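Side-chain contacts in extracellular haem-binding protein (Streptomyces reticuli, PDB 3FPW), which binds and probably degrades haem as an extracellular protein, and needs its oligomeric assembly to interact with its cognate two-component sensor kinase: residues K72-A77 with V88-V93; L100-G105 with Q111-A116; A128-L133 with L178-A183; T156-T159 with P164-G167. One frame throughout, in Å; residues are numbered along the deposited sequence. Where two conformers were deposited one is given.

Contact 1: K72-A77 with V88-V93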
loop_
_atom_site.group_PDB
_atom_site.type_symbol
_atom_site.label_atom_id
_atom_site.label_comp_id
_atom_site.label_asym_id
_atom_site.label_seq_id
_atom_site.Cartn_x
_atom_site.Cartn_y
_atom_site.Cartn_z
ATOM N N LYS A 72 -27.378 -12.770 8.297
ATOM C CA LYS A 72 -28.144 -13.098 9.511
ATOM C C LYS A 72 -27.202 -13.162 10.712
ATOM O O LYS A 72 -27.528 -12.625 11.785
ATOM C CB LYS A 72 -28.874 -14.435 9.292
ATOM C CG LYS A 72 -29.590 -15.024 10.502
ATOM C CD LYS A 72 -30.492 -16.202 10.107
ATOM C CE LYS A 72 -29.691 -17.470 9.800
ATOM N NZ LYS A 72 -30.546 -18.720 9.818
ATOM N N ALA A 73 -26.052 -13.816 10.538
ATOM C CA ALA A 73 -25.094 -13.976 11.625
ATOM C C ALA A 73 -24.498 -12.615 12.034
ATOM O O ALA A 73 -24.376 -12.287 13.223
ATOM C CB ALA A 73 -23.974 -14.958 11.216
ATOM N N ALA A 74 -24.110 -11.822 11.049
ATOM C CA ALA A 74 -23.528 -10.522 11.345
ATOM C C ALA A 74 -24.521 -9.677 12.116
ATOM O O ALA A 74 -24.176 -9.055 13.115
ATOM C CB ALA A 74 -23.121 -9.828 10.056
ATOM N N ARG A 75 -25.759 -9.656 11.642
ATOM C CA ARG A 75 -26.796 -8.861 12.277
ATOM C C ARG A 75 -27.038 -9.327 13.712
ATOM O O ARG A 75 -27.269 -8.508 14.606
ATOM C CB ARG A 75 -28.080 -8.897 11.425
ATOM C CG ARG A 75 -27.930 -8.084 10.162
ATOM C CD ARG A 75 -29.202 -8.099 9.343
ATOM N NE ARG A 75 -30.233 -7.265 9.967
ATOM C CZ ARG A 75 -31.524 -7.568 9.976
ATOM N NH1 ARG A 75 -31.938 -8.709 9.442
ATOM N NH2 ARG A 75 -32.394 -6.751 10.551
ATOM N N ALA A 76 -26.972 -10.633 13.944
ATOM C CA ALA A 76 -27.189 -11.169 15.296
ATOM C C ALA A 76 -26.086 -10.733 16.249
ATOM O O ALA A 76 -26.325 -10.481 17.419
ATOM C CB ALA A 76 -27.288 -12.681 15.246
ATOM N N ALA A 77 -24.869 -10.642 15.749
ATOM C CA ALA A 77 -23.760 -10.195 16.579
ATOM C C ALA A 77 -23.960 -8.729 16.931
ATOM O O ALA A 77 -23.796 -8.341 18.081
ATOM C CB ALA A 77 -22.430 -10.423 15.863
ATOM N N VAL A 88 -20.124 -1.872 18.165
ATOM C CA VAL A 88 -19.124 -2.767 17.577
ATOM C C VAL A 88 -19.209 -2.730 16.073
ATOM O O VAL A 88 -20.220 -2.300 15.511
ATOM C CB VAL A 88 -19.294 -4.231 18.035
ATOM C CG1 VAL A 88 -19.187 -4.326 19.580
ATOM C CG2 VAL A 88 -20.618 -4.871 17.500
ATOM N N SER A 89 -18.133 -3.150 15.420
ATOM C CA SER A 89 -18.191 -3.508 14.020
ATOM C C SER A 89 -18.126 -5.020 13.929
ATOM O O SER A 89 -17.521 -5.688 14.792
ATOM C CB SER A 89 -17.014 -2.903 13.220
ATOM O OG SER A 89 -17.050 -1.483 13.193
ATOM N N VAL A 90 -18.709 -5.567 12.866
ATOM C CA VAL A 90 -18.781 -7.013 12.696
ATOM C C VAL A 90 -18.406 -7.343 11.259
ATOM O O VAL A 90 -18.807 -6.649 10.320
ATOM C CB VAL A 90 -20.204 -7.561 13.021
ATOM C CG1 VAL A 90 -20.245 -9.082 12.874
ATOM C CG2 VAL A 90 -20.606 -7.182 14.438
ATOM N N ALA A 91 -17.613 -8.391 11.087
ATOM C CA ALA A 91 -17.282 -8.845 9.736
ATOM C C ALA A 91 -17.507 -10.325 9.626
ATOM O O ALA A 91 -17.201 -11.071 10.573
ATOM C CB ALA A 91 -15.834 -8.539 9.397
ATOM N N VAL A 92 -17.953 -10.775 8.447
ATOM C CA VAL A 92 -17.941 -12.213 8.170
ATOM C C VAL A 92 -17.017 -12.434 6.978
ATOM O O VAL A 92 -17.185 -11.800 5.933
ATOM C CB VAL A 92 -19.359 -12.754 7.865
ATOM C CG1 VAL A 92 -19.335 -14.245 7.534
ATOM C CG2 VAL A 92 -20.326 -12.456 9.035
ATOM N N VAL A 93 -16.018 -13.295 7.158
ATOM C CA VAL A 93 -14.999 -13.542 6.142
ATOM C C VAL A 93 -15.032 -15.028 5.740
ATOM O O VAL A 93 -15.063 -15.931 6.576
ATOM C CB VAL A 93 -13.581 -13.134 6.666
ATOM C CG1 VAL A 93 -12.485 -13.534 5.668
ATOM C CG2 VAL A 93 -13.520 -11.624 6.965
#
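No ring, amide or other flat side chain takes part where Ala74 and Ala77 meet Val90 and Val92, so there are no faces or edges to pair. Valine and alanine methyls do nearly all the touching, with Ala74 CA adding a backbone carbon. Helix 72-77 lies over strand 89-93 and runs nearly against it, with 157° between their directions. The axes approach to 8.2 Å. The small side chains of Ala74 and Ala77 are consistent with this close approach.

Val90 carries most of the contact. Its CG1 stands anti to the backbone N (chi1 -178°), and this places it against the helix surface between the two alanines. Val90 CG1 lies 3.9 Å from Ala74 CA. It also meets the next turn, with Val90 CG1 3.9 Å from Ala77 CB. The other branch, Val90 CG2, adds a second touch on Ala77 CB at 4.0 Å. Further along the strand, Val92 sends only one branch across, and its CG2 meets Ala74 CB at 4.0 Å. Ala74 CB therefore has a valine methyl from each of two strand residues on it.

Val101 and Leu103 of the next strand also touch Ala74, while Val78 and Ala70 of the helix extend the packing on Val90 and Val92. No hydrogen bond crosses between the two segments. Their attachment rests on close apolar packing, probably helped by the exclusion of water.

Contact 2: L100-G105 with Q111-A116. With PO4 (phosphate ion), chain D.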
loop_
_atom_site.group_PDB
_atom_site.type_symbol
_atom_site.label_atom_id
_atom_site.label_comp_id
_atom_site.label_asym_id
_atom_site.label_seq_id
_atom_site.Cartn_x
_atom_site.Cartn_y
_atom_site.Cartn_z
ATOM N N LEU A 100 -17.313 -11.178 3.226
ATOM C CA LEU A 100 -18.675 -11.364 2.714
ATOM C C LEU A 100 -19.643 -10.303 3.219
ATOM O O LEU A 100 -20.511 -9.846 2.477
ATOM C CB LEU A 100 -19.224 -12.721 3.156
ATOM C CG LEU A 100 -18.424 -13.951 2.749
ATOM C CD1 LEU A 100 -19.240 -15.177 3.157
ATOM C CD2 LEU A 100 -18.146 -13.973 1.262
ATOM N N VAL A 101 -19.490 -9.905 4.484
ATOM C CA VAL A 101 -20.364 -8.909 5.101
ATOM C C VAL A 101 -19.549 -8.062 6.066
ATOM O O VAL A 101 -18.726 -8.599 6.806
ATOM C CB VAL A 101 -21.498 -9.577 5.947
ATOM C CG1 VAL A 101 -22.294 -8.510 6.741
ATOM C CG2 VAL A 101 -22.431 -10.363 5.064
ATOM N N THR A 102 -19.776 -6.757 6.057
ATOM C CA THR A 102 -19.321 -5.899 7.161
ATOM C C THR A 102 -20.448 -5.012 7.594
ATOM O O THR A 102 -21.265 -4.557 6.769
ATOM C CB THR A 102 -18.121 -4.996 6.792
ATOM O OG1 THR A 102 -18.475 -4.124 5.705
ATOM C CG2 THR A 102 -16.919 -5.833 6.432
ATOM N N LEU A 103 -20.486 -4.741 8.902
ATOM C CA LEU A 103 -21.496 -3.857 9.465
ATOM C C LEU A 103 -20.785 -3.003 10.490
ATOM O O LEU A 103 -20.157 -3.543 11.415
ATOM C CB LEU A 103 -22.557 -4.681 10.175
ATOM C CG LEU A 103 -23.388 -5.675 9.367
ATOM C CD1 LEU A 103 -24.321 -6.417 10.347
ATOM C CD2 LEU A 103 -24.184 -4.941 8.299
ATOM N N ARG A 104 -20.845 -1.686 10.323
ATOM C CA ARG A 104 -20.215 -0.789 11.287
ATOM C C ARG A 104 -21.282 -0.258 12.255
ATOM O O ARG A 104 -22.112 0.565 11.873
ATOM C CB ARG A 104 -19.536 0.387 10.562
ATOM C CG ARG A 104 -18.708 1.296 11.515
ATOM C CD ARG A 104 -18.276 2.563 10.834
ATOM N NE ARG A 104 -17.450 2.277 9.672
ATOM C CZ ARG A 104 -16.126 2.388 9.633
ATOM N NH1 ARG A 104 -15.447 2.822 10.709
ATOM N NH2 ARG A 104 -15.481 2.078 8.504
ATOM N N GLY A 105 -21.244 -0.723 13.498
ATOM C CA GLY A 105 -22.194 -0.248 14.508
ATOM C C GLY A 105 -22.194 1.250 14.744
ATOM O O GLY A 105 -21.164 1.911 14.672
ATOM N N GLN A 111 -11.193 2.162 14.823
ATOM C CA GLN A 111 -10.257 1.047 14.690
ATOM C C GLN A 111 -11.003 -0.283 14.571
ATOM O O GLN A 111 -10.418 -1.309 14.204
ATOM C CB GLN A 111 -9.348 1.002 15.929
ATOM C CG GLN A 111 -9.859 0.152 17.086
ATOM C CD GLN A 111 -11.147 0.602 17.766
ATOM O OE1 GLN A 111 -11.763 -0.187 18.512
ATOM N NE2 GLN A 111 -11.583 1.819 17.510
ATOM N N SER A 112 -12.295 -0.279 14.909
ATOM C CA SER A 112 -13.018 -1.555 15.032
ATOM C C SER A 112 -13.316 -2.248 13.704
ATOM O O SER A 112 -13.433 -3.460 13.672
ATOM C CB SER A 112 -14.316 -1.378 15.838
ATOM O OG SER A 112 -15.220 -0.571 15.110
ATOM N N TYR A 113 -13.396 -1.492 12.607
ATOM C CA TYR A 113 -13.856 -2.047 11.353
ATOM C C TYR A 113 -12.826 -3.021 10.790
ATOM O O TYR A 113 -13.133 -4.211 10.548
ATOM C CB TYR A 113 -14.103 -0.903 10.372
ATOM C CG TYR A 113 -14.742 -1.325 9.091
ATOM C CD1 TYR A 113 -13.967 -1.548 7.977
ATOM C CD2 TYR A 113 -16.139 -1.465 8.975
ATOM C CE1 TYR A 113 -14.532 -1.924 6.786
ATOM C CE2 TYR A 113 -16.708 -1.827 7.766
ATOM C CZ TYR A 113 -15.887 -2.065 6.684
ATOM O OH TYR A 113 -16.383 -2.413 5.455
ATOM N N GLU A 114 -11.579 -2.552 10.651
ATOM C CA GLU A 114 -10.493 -3.430 10.190
ATOM C C GLU A 114 -10.157 -4.508 11.211
ATOM O O GLU A 114 -9.810 -5.626 10.845
ATOM C CB GLU A 114 -9.263 -2.625 9.778
ATOM C CG GLU A 114 -9.543 -1.766 8.525
ATOM C CD GLU A 114 -8.272 -1.173 7.922
ATOM O OE1 GLU A 114 -7.197 -1.790 8.078
ATOM O OE2 GLU A 114 -8.361 -0.112 7.257
ATOM N N SER A 115 -10.256 -4.167 12.496
ATOM C CA SER A 115 -9.998 -5.133 13.552
ATOM C C SER A 115 -10.948 -6.319 13.403
ATOM O O SER A 115 -10.521 -7.456 13.475
ATOM C CB SER A 115 -10.159 -4.484 14.928
ATOM O OG SER A 115 -9.913 -5.411 15.980
ATOM N N ALA A 116 -12.233 -6.047 13.188
ATOM C CA ALA A 116 -13.229 -7.112 13.047
ATOM C C ALA A 116 -12.924 -7.978 11.822
ATOM O O ALA A 116 -12.940 -9.221 11.901
ATOM C CB ALA A 116 -14.605 -6.531 12.934
HETATM P P PO4 D . -10.907 -4.205 19.568
HETATM O O1 PO4 D . -12.320 -4.485 20.069
HETATM O O2 PO4 D . -10.108 -3.752 20.765
HETATM O O3 PO4 D . -10.366 -5.521 19.110
HETATM O O4 PO4 D . -10.764 -3.176 18.424
#
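Strand 100-104 brings Arg104 opposite Tyr113 on helix 112-126, with Arg104 CA 6.5 Å from Tyr113 CA. Tyr113 has its CG anti to the backbone N (chi1 -173°). This sends the ring out from the helix toward the strand.

The guanidinium of Arg104 lies flat on one face of that ring. The planes are only 4° apart and the centres 4.5 Å apart, so this is an offset cation-pi stack. NH2 is the part over the ring, with Arg104 NH2 3.5 Å from Tyr113 CG. The rest of the group slides past the rim toward Tyr113 CB. Arg104 NE bonds to Thr99 O of a second subunit, which helps to fix the rotation of the stacked group.

At the far end of the ring, Tyr113 OH and Thr102 OG1 share a hydrogen bond of 2.7 Å. Thr102 OG1 also bonds to Thr102 OG1 of that second subunit, so hydroxyls of both chains join here. With an alanine in place of Tyr113, the Arg104 guanidinium would probably lose its flat support and turn more freely, and Thr102 OG1 would be left without its phenol partner.

On another side of the helix, Ser115 OG, in one of two conformers, makes weak and doubtful bonds to a phosphate ion, probably from the crystallisation liquor, which Lys119 NZ and Gly172 N also bind.

Strand 99-104 is the outermost strand of the sheet within its own chain. It pairs antiparallel with a strand of the second subunit, while helix 67-83 packs on Val101 and Leu103.

Contact 3: A128-L133 with L178-A183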
loop_
_atom_site.group_PDB
_atom_site.type_symbol
_atom_site.label_atom_id
_atom_site.label_comp_id
_atom_site.label_asym_id
_atom_site.label_seq_id
_atom_site.Cartn_x
_atom_site.Cartn_y
_atom_site.Cartn_z
ATOM N N ALA A 128 -10.254 -21.747 14.503
ATOM C CA ALA A 128 -10.155 -21.655 15.966
ATOM C C ALA A 128 -10.537 -20.252 16.387
ATOM O O ALA A 128 -10.282 -19.301 15.646
ATOM C CB ALA A 128 -8.717 -21.957 16.419
ATOM N N PRO A 129 -11.097 -20.100 17.591
ATOM C CA PRO A 129 -11.403 -18.766 18.124
ATOM C C PRO A 129 -10.112 -17.968 18.304
ATOM O O PRO A 129 -9.086 -18.543 18.668
ATOM C CB PRO A 129 -12.030 -19.062 19.491
ATOM C CG PRO A 129 -12.366 -20.520 19.495
ATOM C CD PRO A 129 -11.410 -21.179 18.549
ATOM N N THR A 130 -10.131 -16.663 18.047
ATOM C CA THR A 130 -8.892 -15.916 18.123
ATOM C C THR A 130 -8.405 -15.757 19.559
ATOM O O THR A 130 -7.211 -15.558 19.790
ATOM C CB THR A 130 -8.976 -14.520 17.440
ATOM O OG1 THR A 130 -10.118 -13.812 17.922
ATOM C CG2 THR A 130 -9.060 -14.672 15.903
ATOM N N SER A 131 -9.312 -15.878 20.519
ATOM C CA SER A 131 -8.890 -15.916 21.918
ATOM C C SER A 131 -7.923 -17.062 22.147
ATOM O O SER A 131 -6.936 -16.902 22.864
ATOM C CB SER A 131 -10.082 -16.090 22.858
ATOM O OG SER A 131 -10.786 -17.252 22.513
ATOM N N GLU A 132 -8.189 -18.219 21.557
ATOM C CA GLU A 132 -7.287 -19.336 21.757
ATOM C C GLU A 132 -6.019 -19.147 20.939
ATOM O O GLU A 132 -4.911 -19.407 21.427
ATOM C CB GLU A 132 -7.965 -20.655 21.420
ATOM C CG GLU A 132 -7.258 -21.852 22.022
ATOM C CD GLU A 132 -7.948 -22.378 23.275
ATOM O OE1 GLU A 132 -7.731 -23.550 23.615
ATOM O OE2 GLU A 132 -8.734 -21.651 23.907
ATOM N N LEU A 133 -6.172 -18.668 19.706
ATOM C CA LEU A 133 -5.020 -18.463 18.835
ATOM C C LEU A 133 -3.993 -17.516 19.468
ATOM O O LEU A 133 -2.787 -17.698 19.284
ATOM C CB LEU A 133 -5.467 -17.965 17.456
ATOM C CG LEU A 133 -6.222 -19.027 16.641
ATOM C CD1 LEU A 133 -6.822 -18.388 15.399
ATOM C CD2 LEU A 133 -5.307 -20.185 16.266
ATOM N N LEU A 178 -15.389 -9.858 25.499
ATOM C CA LEU A 178 -16.747 -9.412 25.190
ATOM C C LEU A 178 -16.975 -9.438 23.676
ATOM O O LEU A 178 -18.014 -9.900 23.226
ATOM C CB LEU A 178 -17.019 -8.014 25.733
ATOM C CG LEU A 178 -17.268 -7.997 27.233
ATOM C CD1 LEU A 178 -17.156 -6.557 27.688
ATOM C CD2 LEU A 178 -18.653 -8.569 27.494
ATOM N N ASP A 179 -16.016 -8.941 22.895
ATOM C CA ASP A 179 -16.149 -9.021 21.429
ATOM C C ASP A 179 -16.491 -10.450 21.028
ATOM O O ASP A 179 -17.371 -10.704 20.188
ATOM C CB ASP A 179 -14.837 -8.687 20.713
ATOM C CG ASP A 179 -14.472 -7.214 20.746
ATOM O OD1 ASP A 179 -15.386 -6.357 20.734
ATOM O OD2 ASP A 179 -13.241 -6.905 20.732
ATOM N N GLU A 180 -15.759 -11.397 21.601
ATOM C CA GLU A 180 -15.925 -12.783 21.187
ATOM C C GLU A 180 -17.260 -13.369 21.641
ATOM O O GLU A 180 -17.816 -14.231 20.966
ATOM C CB GLU A 180 -14.734 -13.645 21.614
ATOM C CG GLU A 180 -14.480 -14.769 20.639
ATOM C CD GLU A 180 -13.173 -15.475 20.919
ATOM O OE1 GLU A 180 -13.199 -16.532 21.585
ATOM O OE2 GLU A 180 -12.127 -14.957 20.489
ATOM N N GLN A 181 -17.775 -12.900 22.780
ATOM C CA GLN A 181 -19.147 -13.222 23.182
ATOM C C GLN A 181 -20.129 -12.839 22.081
ATOM O O GLN A 181 -21.011 -13.617 21.721
ATOM C CB GLN A 181 -19.504 -12.482 24.474
ATOM C CG GLN A 181 -20.901 -12.738 25.039
ATOM C CD GLN A 181 -21.102 -12.059 26.400
ATOM O OE1 GLN A 181 -21.858 -11.096 26.521
ATOM N NE2 GLN A 181 -20.402 -12.546 27.416
ATOM N N TYR A 182 -19.990 -11.634 21.545
ATOM C CA TYR A 182 -20.942 -11.200 20.521
ATOM C C TYR A 182 -20.736 -11.945 19.201
ATOM O O TYR A 182 -21.704 -12.227 18.480
ATOM C CB TYR A 182 -20.838 -9.695 20.299
ATOM C CG TYR A 182 -21.024 -8.906 21.579
ATOM C CD1 TYR A 182 -22.038 -9.231 22.468
ATOM C CD2 TYR A 182 -20.218 -7.830 21.872
ATOM C CE1 TYR A 182 -22.220 -8.521 23.634
ATOM C CE2 TYR A 182 -20.382 -7.110 23.030
ATOM C CZ TYR A 182 -21.395 -7.459 23.910
ATOM O OH TYR A 182 -21.585 -6.746 25.080
ATOM N N ALA A 183 -19.489 -12.284 18.888
ATOM C CA ALA A 183 -19.204 -13.105 17.707
ATOM C C ALA A 183 -19.903 -14.463 17.837
ATOM O O ALA A 183 -20.524 -14.932 16.908
ATOM C CB ALA A 183 -17.684 -13.305 17.507
#
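Glu180 reaches from helix 176-187 to Ser131, in the first turn of helix 130-135. Its CB leaves the helix toward that turn, and from CG onward the chain is extended. CD comes within 3.4 Å of Ser131 OG. OE1 accepts a hydrogen bond from the hydroxyl, with Ser131 OG to Glu180 OE1 at 2.7 Å. Glu180 OE1 also touches the ring carbon Pro129 CB, at 3.5 Å. OE2 takes the backbone donor, with Ser131 N to Glu180 OE2 at 3.0 Å and an angle of 143° at the hydrogen. Both bonds use syn lone pairs. Ser131 OG stands between its backbone N and carbonyl carbon (chi1 57°), which lets the hydroxyl and the N-H meet the same carboxylate.

Pro129 is the N-cap residue, and Ser131 N lies in the first turn of the helix. The amide end of the helix would probably stabilise the negative charge of the buried Glu180. Gly154 N also bonds to OE2, while Arg184 is only a long, weak partner of OE1. A leucine in place of Glu180 would probably leave Ser131 N, Ser131 OG and Gly154 N without this acceptor.

Thr130 OG1 turns to Leu152 O in the preceding loop and Gly155 N at the start of strand 155-160. The contact thus joins the short helix 130-135 to the last helix, while helix 112-126 packs against Thr130 and Leu133.

Contact 4: T156-T159 with P164-G167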
loop_
_atom_site.group_PDB
_atom_site.type_symbol
_atom_site.label_atom_id
_atom_site.label_comp_id
_atom_site.label_asym_id
_atom_site.label_seq_id
_atom_site.Cartn_x
_atom_site.Cartn_y
_atom_site.Cartn_z
ATOM N N THR A 156 -14.441 -15.910 15.655
ATOM C CA THR A 156 -14.811 -17.313 15.898
ATOM C C THR A 156 -15.161 -17.998 14.576
ATOM O O THR A 156 -15.782 -17.389 13.718
ATOM C CB THR A 156 -15.967 -17.427 16.939
ATOM O OG1 THR A 156 -16.028 -18.774 17.423
ATOM C CG2 THR A 156 -17.292 -17.038 16.355
ATOM N N PRO A 157 -14.769 -19.274 14.422
ATOM C CA PRO A 157 -15.042 -19.937 13.148
ATOM C C PRO A 157 -16.420 -20.580 13.058
ATOM O O PRO A 157 -17.069 -20.887 14.070
ATOM C CB PRO A 157 -13.969 -21.029 13.087
ATOM C CG PRO A 157 -13.765 -21.395 14.534
ATOM C CD PRO A 157 -13.872 -20.073 15.279
ATOM N N VAL A 158 -16.839 -20.794 11.823
ATOM C CA VAL A 158 -18.072 -21.502 11.536
ATOM C C VAL A 158 -17.692 -22.587 10.563
ATOM O O VAL A 158 -16.911 -22.351 9.623
ATOM C CB VAL A 158 -19.116 -20.566 10.895
ATOM C CG1 VAL A 158 -20.296 -21.355 10.367
ATOM C CG2 VAL A 158 -19.579 -19.478 11.908
ATOM N N THR A 159 -18.211 -23.791 10.784
ATOM C CA THR A 159 -17.831 -24.901 9.935
ATOM C C THR A 159 -19.006 -25.471 9.177
ATOM O O THR A 159 -20.158 -25.136 9.436
ATOM C CB THR A 159 -17.219 -26.072 10.745
ATOM O OG1 THR A 159 -18.191 -26.535 11.691
ATOM C CG2 THR A 159 -15.944 -25.632 11.476
ATOM N N PRO A 164 -13.683 -25.581 8.126
ATOM C CA PRO A 164 -14.042 -24.159 8.303
ATOM C C PRO A 164 -14.592 -23.551 7.018
ATOM O O PRO A 164 -14.009 -23.782 5.943
ATOM C CB PRO A 164 -12.686 -23.499 8.685
ATOM C CG PRO A 164 -11.644 -24.441 8.168
ATOM C CD PRO A 164 -12.245 -25.829 8.299
ATOM N N VAL A 165 -15.690 -22.797 7.102
ATOM C CA VAL A 165 -16.232 -22.114 5.911
ATOM C C VAL A 165 -16.289 -20.595 6.054
ATOM O O VAL A 165 -16.321 -19.873 5.056
ATOM C CB VAL A 165 -17.617 -22.658 5.469
ATOM C CG1 VAL A 165 -17.515 -24.117 4.989
ATOM C CG2 VAL A 165 -18.616 -22.523 6.607
ATOM N N ALA A 166 -16.301 -20.105 7.287
ATOM C CA ALA A 166 -16.343 -18.669 7.503
ATOM C C ALA A 166 -15.786 -18.340 8.882
ATOM O O ALA A 166 -15.697 -19.205 9.757
ATOM C CB ALA A 166 -17.778 -18.156 7.383
ATOM N N GLY A 167 -15.415 -17.085 9.061
ATOM C CA GLY A 167 -15.114 -16.574 10.403
ATOM C C GLY A 167 -15.996 -15.375 10.648
ATOM O O GLY A 167 -16.269 -14.607 9.728
#
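Val165 has a psi of -22°, far from the value of a regular strand, and this bend turns two successive N-H groups toward Val158 O. Two residues, Val165 and Ala166, thus lie against the single residue Val158, a classic beta bulge. The register shifts by one residue there. The bond from Val165 N to Val158 O is short at 2.8 Å, nearly straight at 174°, and in the carbonyl plane. The bond from Ala166 N to the same Val158 O is longer, at 3.3 Å, and its donor is tilted from that plane. One carbonyl is thus held by two donors. In return, Val158 N gives a bond of 2.8 Å to Ala166 O.

Beyond the bulge, Pro157 and Gly167 form a non-hydrogen-bonded pair. The proline therefore costs no cross-strand bond, and two CA-H...O contacts run between the strands. Pro157 CA lies 3.5 Å from Ala166 O, and Gly167 CA lies 3.5 Å from Thr156 O.

The side chains add a few contacts. With chi1 at -66°, Val165 CG1 is anti to the carbonyl carbon, and CG2 falls between the backbone N and the carbonyl carbon. Val165 CG2 makes an apolar approach to Val158 CG1 at 4.3 Å. Thr159 CG2 rests against Pro164 CA at 4.0 Å.

The two strands form the hairpin 155-160 and 163-171. Helix 176-187 touches Thr156 and Val158 through Ala183 and Ala187. On its other edge, strand 163-171 bonds to Val93 and Arg95. Beyond Val158 and Thr159 the sheet continues, in parallel, into a strand of a third subunit.

Contacts 1, 2 and 4 all reach the same four-stranded antiparallel sheet, ordered 99-104, 89-94, 163-171, 155-160. Contact 1 lies on an inner strand, and its centre is about 8 Å from that of contact 2 and about 13 Å from that of contact 4. Contacts 2 and 4 involve the two outer strands, with centres about 17 Å apart. Each of these strands is extended by another subunit, which ties the sheet to the oligomer. Contact 3 joins two helices, and its centre is about 12 Å from that of contact 4. Contacts 1 and 2 follow in series. The hairpin of contact 4 falls in sequence between the two segments of contact 3.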